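Local coordinates for protein glycerol-3-phosphate dehydrogenase [NAD(+)] 1 (Saccharomyces cerevisiae, PDB 4FGW) that reduces dihydroxyacetone phosphate with NADH to glycerol 3-phosphate, feeding the glycerol build-up that protects yeast cells from water loss under hyperosmotic stress, at residues 123-128 and 149-154; 176-181 and 236-241; 129-134 and 165-170. All blocks are in the same frame, centred on the assembly; numbering follows the deposited sequence.

All three contacts gather round the parallel part of the Rossmann sheet in the NAD-binding half of the chain. Interaction 1 joins the ends of the neighbouring strands 120-123 and 146-149, and interaction 3 packs helices 130-137 and 164-172, which lie on that part of the sheet; their centres are about 9 Å apart and their segments alternate along the chain. Interaction 2 comes later in the sequence, with its centre about 10 Å from that of interaction 1 and about 15 Å from that of interaction 3. It sets strand 175-180 against helix 235-257 of the C-terminal family region, so the nucleotide-binding fold meets the second domain close to the probable substrate lysine.

Interaction 1. Residues 123-128 and 149-154; sequences FNIPHQ and SCLKGF
Phe123 and Ser149 end neighbouring parallel strands, and the last rung between them is the bond from Cys150 N to Phe123 O, 2.8 Å long and nearly straight at 165°. Beyond it the two chains part, and Leu151 fills the widening fork. Its CG is 3.3 Å from Ile125 O, CD2 lies against the same carbonyl, and CD1 turns back to the strand end, 4.0 Å from Phe123 CB. The torsion that sets CG opposite its own carbonyl carbon (chi1 -74°) sends both methyls into the fork. Leu130 and Leu164, from the two helices on this side of the sheet, also touch the leucine, so this end is buried and closely packed. Cys150 extends to the other side of the sheet, where its CB meets the side chain of Asn124; both residues touch Trp45, a probable NAD-binding residue. Both loops leave the C-terminal ends of neighbouring parallel strands of the Rossmann sheet, the end where this fold binds its nucleotide, and the second carries Lys152, the probable substrate-binding lysine. Past the leucine the contact thins to one bond on the exposed side. His127 swings its ring across the gap, and NE2 donates to Lys152 O at 2.6 Å, on a lone pair in the carbonyl plane, with the oxygen only 4° out of the ring plane. Leu151 CB lies over one face of the ring, 4.2 Å above its plane and offset toward the rim. While its backbone oxygen is held by the histidine, the side chain of Lys152 leads away to Asp301, in a salt bridge, and to Gly181 O, which would hold its ammonium group beside the C-terminal region.

Interaction 2. Residues 176-181 and 236-241; sequences CGALSG and AGISIC
Strand 176-180 and helix segment 236-241 run obliquely to each other, their N-to-C directions 46° apart and their axes approaching to 8.4 Å. The backbones come nearest at Ser180 and Ile238, with CA atoms 6.4 Å apart. Ala178 and Ser180, two residues apart on the strand, both point their CB atoms at the helix, and Ile238 points back at them. Its CG1-CD1 arm is extended (chi2 173°), which carries CD1 onto the strand backbone: the methyl lies 3.6 Å from Ala178 O and 3.9 Å from Ala178 CB, and also reaches Ser180 CB at 4.1 Å. Ser239 OG approaches Ala178 CB to 4.2 Å, while its hydrogen bond goes to Val235 O, one turn back in its own helix. A water links the polar atoms beside this packing, donating to Ser180 OG at 3.1 Å and, more weakly, to Ile238 O at 3.3 Å. Strand 175-180 belongs to the Rossmann sheet, and helix 235-257 enters the C-terminal family region, so Ile238 and the water form part of the junction between the two family regions, next to Lys152, whose side chain touches Ser180. No direct hydrogen bond crosses the contact; the grip is a small apolar one set by shape, with the water probably helping to satisfy the serine hydroxyl where the strand ends.

Interaction 3. Residues 129-134 and 165-170; sequences FLPRIC and SSYITE
Tyr167 reaches across to helix 130-137 with its ring slanted, presenting neither a clear face nor a clear edge. With CG opposite the backbone N (chi1 179°), the ring stretches out from helix 164-172, and its CD2-CE2 side meets the other helix. Leu130 lies alongside, pointing the other way, with CD2 3.7 Å from Tyr167 CD2. Farther out, Tyr167 OH ends over Pro131, 3.5 Å from its CA, the proline side chain running roughly perpendicular to that of the tyrosine. Cys134 brings SG to 4.0 Å from Tyr167 CE2, an oblique sulfur-aromatic contact, 66° off the ring normal. Ile168 works deeper: its CD1 meets Leu130 CD1 at 3.8 Å, the two side chains crossing nearly squarely, while its CG1 lies beside the cysteine sulfur. Segments 130-134 and 165-170 are inclined by only 24°, their axes approaching to 10.6 Å. Helix 130-137 follows strand 120-123 of the Rossmann sheet, helix 164-172 comes after strand 146-149 and the hairpin 155-162, and both cover the same side of the sheet; Ile168 and Ile133 rest on Phe123. An alanine in place of Tyr167 would remove the ring and is likely to leave Leu130, Pro131 and Cys134 without their shared partner. No hydrogen bond crosses between the segments, so the pairing depends on van der Waals fit and the sulfur-aromatic contact, from a buried base at Ile168 to an exposed margin at Pro131.

Interaction 1. Residues 123-128 and 149-154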
# COMPACT_ATOMS: atom_id res chain seq x y z
N PHE A 123 -20.57 18.59 5.91
CA PHE A 123 -19.93 19.66 5.15
C PHE A 123 -19.21 19.06 3.97
O PHE A 123 -18.38 18.17 4.14
CB PHE A 123 -18.95 20.47 6.01
CG PHE A 123 -19.61 21.29 7.09
CD1 PHE A 123 -19.74 20.80 8.38
CD2 PHE A 123 -20.09 22.57 6.81
CE1 PHE A 123 -20.33 21.57 9.38
CE2 PHE A 123 -20.68 23.34 7.81
CZ PHE A 123 -20.79 22.84 9.09
N ASN A 124 -19.57 19.51 2.77
CA ASN A 124 -18.97 19.02 1.53
C ASN A 124 -18.87 20.13 0.47
O ASN A 124 -19.48 20.06 -0.60
CB ASN A 124 -19.70 17.76 1.04
CG ASN A 124 -18.87 16.86 0.17
OD1 ASN A 124 -19.10 15.65 0.11
ND2 ASN A 124 -17.88 17.42 -0.53
N ILE A 125 -17.99 21.09 0.72
CA ILE A 125 -17.74 22.21 -0.18
C ILE A 125 -16.25 22.40 -0.35
O ILE A 125 -15.52 21.93 0.48
CB ILE A 125 -18.28 23.57 0.37
CG1 ILE A 125 -17.46 24.03 1.55
CG2 ILE A 125 -19.71 23.49 0.75
CD1 ILE A 125 -18.13 23.82 2.82
N PRO A 126 -15.80 23.10 -1.38
CA PRO A 126 -14.35 23.29 -1.54
C PRO A 126 -13.79 24.14 -0.39
O PRO A 126 -14.47 25.01 0.15
CB PRO A 126 -14.22 24.01 -2.89
CG PRO A 126 -15.54 23.88 -3.55
CD PRO A 126 -16.55 23.78 -2.46
N HIS A 127 -12.54 23.85 -0.01
CA HIS A 127 -11.76 24.46 1.08
C HIS A 127 -11.83 25.99 1.16
O HIS A 127 -11.91 26.55 2.25
CB HIS A 127 -10.31 23.96 1.00
CG HIS A 127 -10.21 22.47 0.85
ND1 HIS A 127 -10.82 21.80 -0.22
CD2 HIS A 127 -9.59 21.56 1.63
CE1 HIS A 127 -10.57 20.51 -0.02
NE2 HIS A 127 -9.82 20.32 1.06
N GLN A 128 -11.81 26.65 -0.01
CA GLN A 128 -11.87 28.11 -0.14
C GLN A 128 -13.23 28.70 0.29
O GLN A 128 -13.31 29.90 0.58
CB GLN A 128 -11.48 28.57 -1.56
CG GLN A 128 -12.38 28.06 -2.70
CD GLN A 128 -11.90 26.78 -3.35
OE1 GLN A 128 -11.28 25.90 -2.73
NE2 GLN A 128 -12.23 26.62 -4.62
N SER A 149 -17.09 16.51 8.28
CA SER A 149 -16.43 17.25 7.20
C SER A 149 -15.90 16.25 6.16
O SER A 149 -15.16 15.34 6.52
CB SER A 149 -15.29 18.10 7.75
OG SER A 149 -14.51 18.68 6.71
N CYS A 150 -16.30 16.43 4.89
CA CYS A 150 -15.85 15.64 3.74
C CYS A 150 -14.71 16.39 3.01
O CYS A 150 -14.34 16.04 1.89
CB CYS A 150 -17.02 15.37 2.80
SG CYS A 150 -18.38 14.46 3.54
N LEU A 151 -14.18 17.44 3.63
CA LEU A 151 -13.11 18.25 3.05
C LEU A 151 -11.78 17.52 3.27
O LEU A 151 -11.35 17.33 4.41
CB LEU A 151 -13.11 19.68 3.65
CG LEU A 151 -14.23 20.63 3.17
CD1 LEU A 151 -15.61 20.23 3.74
CD2 LEU A 151 -13.94 22.07 3.57
N LYS A 152 -11.16 17.11 2.19
CA LYS A 152 -9.94 16.35 2.27
C LYS A 152 -8.74 17.18 2.63
O LYS A 152 -8.60 18.29 2.21
CB LYS A 152 -9.66 15.67 0.95
CG LYS A 152 -10.20 14.30 0.89
CD LYS A 152 -9.66 13.61 -0.32
CE LYS A 152 -9.09 12.28 -0.01
NZ LYS A 152 -9.91 11.25 -0.62
N GLY A 153 -7.86 16.58 3.40
CA GLY A 153 -6.64 17.24 3.83
C GLY A 153 -6.79 18.03 5.10
O GLY A 153 -7.74 17.84 5.87
N PHE A 154 -5.82 18.92 5.34
CA PHE A 154 -5.74 19.79 6.51
C PHE A 154 -4.95 21.05 6.14
O PHE A 154 -4.37 21.11 5.06
CB PHE A 154 -5.09 19.03 7.70
CG PHE A 154 -3.61 18.77 7.59
CD1 PHE A 154 -2.70 19.44 8.40
CD2 PHE A 154 -3.11 17.85 6.66
CE1 PHE A 154 -1.33 19.20 8.30
CE2 PHE A 154 -1.74 17.62 6.55
CZ PHE A 154 -0.86 18.30 7.36

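Interaction 2. Residues 176-181 and 236-241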
# COMPACT_ATOMS: atom_id res chain seq x y z
N CYS A 176 -17.23 17.99 15.47
CA CYS A 176 -17.03 17.73 14.05
C CYS A 176 -15.99 16.67 13.74
O CYS A 176 -14.82 16.81 14.12
CB CYS A 176 -16.75 19.03 13.29
SG CYS A 176 -16.63 18.84 11.50
N GLY A 177 -16.42 15.64 13.03
CA GLY A 177 -15.57 14.55 12.58
C GLY A 177 -15.22 14.69 11.11
O GLY A 177 -15.47 15.74 10.51
N ALA A 178 -14.63 13.64 10.52
CA ALA A 178 -14.25 13.68 9.10
C ALA A 178 -14.61 12.41 8.34
O ALA A 178 -14.79 11.36 8.94
CB ALA A 178 -12.76 13.98 8.97
N LEU A 179 -14.78 12.54 7.01
CA LEU A 179 -15.06 11.46 6.07
C LEU A 179 -14.00 11.57 4.96
O LEU A 179 -13.90 12.61 4.31
CB LEU A 179 -16.48 11.57 5.48
CG LEU A 179 -16.95 10.42 4.55
CD1 LEU A 179 -18.42 10.18 4.68
CD2 LEU A 179 -16.60 10.69 3.08
N SER A 180 -13.18 10.50 4.80
CA SER A 180 -12.11 10.43 3.79
C SER A 180 -11.76 8.98 3.46
O SER A 180 -11.74 8.13 4.33
CB SER A 180 -10.87 11.18 4.28
OG SER A 180 -9.95 11.48 3.24
N GLY A 181 -11.48 8.72 2.19
CA GLY A 181 -11.11 7.38 1.73
C GLY A 181 -10.65 7.37 0.29
O GLY A 181 -10.63 8.42 -0.35
N ALA A 236 -7.71 13.19 13.30
CA ALA A 236 -6.41 13.72 12.86
C ALA A 236 -5.74 12.83 11.79
O ALA A 236 -5.35 13.36 10.74
CB ALA A 236 -5.50 13.91 14.06
N GLY A 237 -5.65 11.52 12.05
CA GLY A 237 -5.03 10.53 11.15
C GLY A 237 -5.61 10.51 9.75
O GLY A 237 -4.87 10.66 8.78
N ILE A 238 -6.92 10.41 9.65
CA ILE A 238 -7.55 10.39 8.35
C ILE A 238 -7.42 11.69 7.55
O ILE A 238 -7.39 11.65 6.35
CB ILE A 238 -8.97 9.86 8.44
CG1 ILE A 238 -10.03 10.94 8.35
CG2 ILE A 238 -9.15 9.21 9.74
CD1 ILE A 238 -11.40 10.39 8.28
N SER A 239 -7.29 12.80 8.25
CA SER A 239 -7.10 14.13 7.67
C SER A 239 -5.72 14.42 7.07
O SER A 239 -5.65 15.00 5.99
CB SER A 239 -7.45 15.22 8.68
OG SER A 239 -8.73 14.98 9.24
N ILE A 240 -4.65 14.05 7.77
CA ILE A 240 -3.29 14.32 7.29
C ILE A 240 -2.91 13.53 6.04
O ILE A 240 -2.21 14.06 5.18
CB ILE A 240 -2.21 14.36 8.40
CG1 ILE A 240 -1.89 12.98 8.95
CG2 ILE A 240 -2.57 15.36 9.53
CD1 ILE A 240 -0.49 12.70 8.82
N CYS A 241 -3.44 12.30 5.91
CA CYS A 241 -3.26 11.40 4.77
C CYS A 241 -3.75 12.05 3.48
O CYS A 241 -3.03 12.01 2.49
CB CYS A 241 -3.98 10.08 5.02
SG CYS A 241 -3.30 9.08 6.36
O HOH W 1 -8.48 13.99 4.28

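Interaction 3. Residues 129-134 and 165-170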
# COMPACT_ATOMS: atom_id res chain seq x y z
N PHE A 129 -14.29 27.89 0.35
CA PHE A 129 -15.62 28.33 0.78
C PHE A 129 -15.96 28.06 2.23
O PHE A 129 -17.01 28.43 2.69
CB PHE A 129 -16.70 27.64 -0.01
CG PHE A 129 -16.55 27.74 -1.46
CD1 PHE A 129 -17.41 27.10 -2.29
CD2 PHE A 129 -15.56 28.49 -2.01
CE1 PHE A 129 -17.27 27.18 -3.63
CE2 PHE A 129 -15.43 28.57 -3.35
CZ PHE A 129 -16.29 27.92 -4.15
N LEU A 130 -15.11 27.34 2.92
CA LEU A 130 -15.30 27.05 4.35
C LEU A 130 -15.38 28.33 5.21
O LEU A 130 -16.33 28.42 5.99
CB LEU A 130 -14.27 26.04 4.88
CG LEU A 130 -14.59 25.40 6.24
CD1 LEU A 130 -15.84 24.52 6.16
CD2 LEU A 130 -13.42 24.59 6.73
N PRO A 131 -14.47 29.34 5.07
CA PRO A 131 -14.62 30.57 5.87
C PRO A 131 -15.94 31.32 5.63
O PRO A 131 -16.45 31.92 6.57
CB PRO A 131 -13.41 31.42 5.45
CG PRO A 131 -12.42 30.43 4.93
CD PRO A 131 -13.27 29.42 4.22
N ARG A 132 -16.49 31.28 4.38
CA ARG A 132 -17.76 31.92 4.02
C ARG A 132 -18.94 31.25 4.73
O ARG A 132 -19.74 31.93 5.38
CB ARG A 132 -17.99 31.93 2.50
CG ARG A 132 -19.35 32.50 2.12
CD ARG A 132 -19.72 32.42 0.67
NE ARG A 132 -21.10 32.88 0.50
CZ ARG A 132 -21.56 33.52 -0.57
NH1 ARG A 132 -20.75 33.79 -1.60
NH2 ARG A 132 -22.83 33.90 -0.63
N ILE A 133 -19.05 29.92 4.56
CA ILE A 133 -20.09 29.05 5.11
C ILE A 133 -20.15 29.15 6.64
O ILE A 133 -21.24 29.31 7.20
CB ILE A 133 -19.95 27.59 4.55
CG1 ILE A 133 -20.78 27.41 3.25
CG2 ILE A 133 -20.36 26.51 5.55
CD1 ILE A 133 -20.30 28.17 1.97
N CYS A 134 -18.97 29.13 7.31
CA CYS A 134 -18.85 29.24 8.76
C CYS A 134 -19.28 30.59 9.29
O CYS A 134 -20.02 30.64 10.28
CB CYS A 134 -17.44 28.89 9.21
SG CYS A 134 -17.06 27.13 9.10
N SER A 165 -11.91 20.37 10.25
CA SER A 165 -12.97 19.99 11.18
C SER A 165 -12.83 20.80 12.49
O SER A 165 -13.85 21.22 13.06
CB SER A 165 -12.92 18.49 11.46
OG SER A 165 -11.60 18.03 11.72
N SER A 166 -11.58 21.06 12.93
CA SER A 166 -11.31 21.87 14.12
C SER A 166 -11.68 23.33 13.88
O SER A 166 -12.12 24.00 14.82
CB SER A 166 -9.85 21.77 14.54
OG SER A 166 -9.52 20.48 15.04
N TYR A 167 -11.51 23.83 12.63
CA TYR A 167 -11.88 25.19 12.23
C TYR A 167 -13.39 25.32 12.38
O TYR A 167 -13.86 26.31 12.96
CB TYR A 167 -11.43 25.49 10.78
CG TYR A 167 -11.81 26.88 10.29
CD1 TYR A 167 -11.04 27.99 10.63
CD2 TYR A 167 -12.92 27.08 9.48
CE1 TYR A 167 -11.39 29.27 10.19
CE2 TYR A 167 -13.27 28.35 9.02
CZ TYR A 167 -12.50 29.45 9.37
OH TYR A 167 -12.84 30.70 8.93
N ILE A 168 -14.16 24.31 11.90
CA ILE A 168 -15.62 24.24 11.99
C ILE A 168 -16.06 24.30 13.47
O ILE A 168 -16.94 25.10 13.81
CB ILE A 168 -16.18 23.01 11.23
CG1 ILE A 168 -15.99 23.17 9.70
CG2 ILE A 168 -17.66 22.72 11.59
CD1 ILE A 168 -16.13 21.89 8.85
N THR A 169 -15.42 23.49 14.34
CA THR A 169 -15.68 23.44 15.78
C THR A 169 -15.38 24.78 16.44
O THR A 169 -16.21 25.27 17.20
CB THR A 169 -14.95 22.24 16.41
OG1 THR A 169 -15.46 21.03 15.83
CG2 THR A 169 -15.12 22.17 17.93
N GLU A 170 -14.23 25.39 16.13
CA GLU A 170 -13.89 26.68 16.73
C GLU A 170 -14.70 27.87 16.20
O GLU A 170 -14.83 28.87 16.91
CB GLU A 170 -12.38 26.93 16.84
CG GLU A 170 -11.66 27.27 15.54
CD GLU A 170 -10.41 28.11 15.76
OE1 GLU A 170 -9.30 27.61 15.45
OE2 GLU A 170 -10.53 29.25 16.27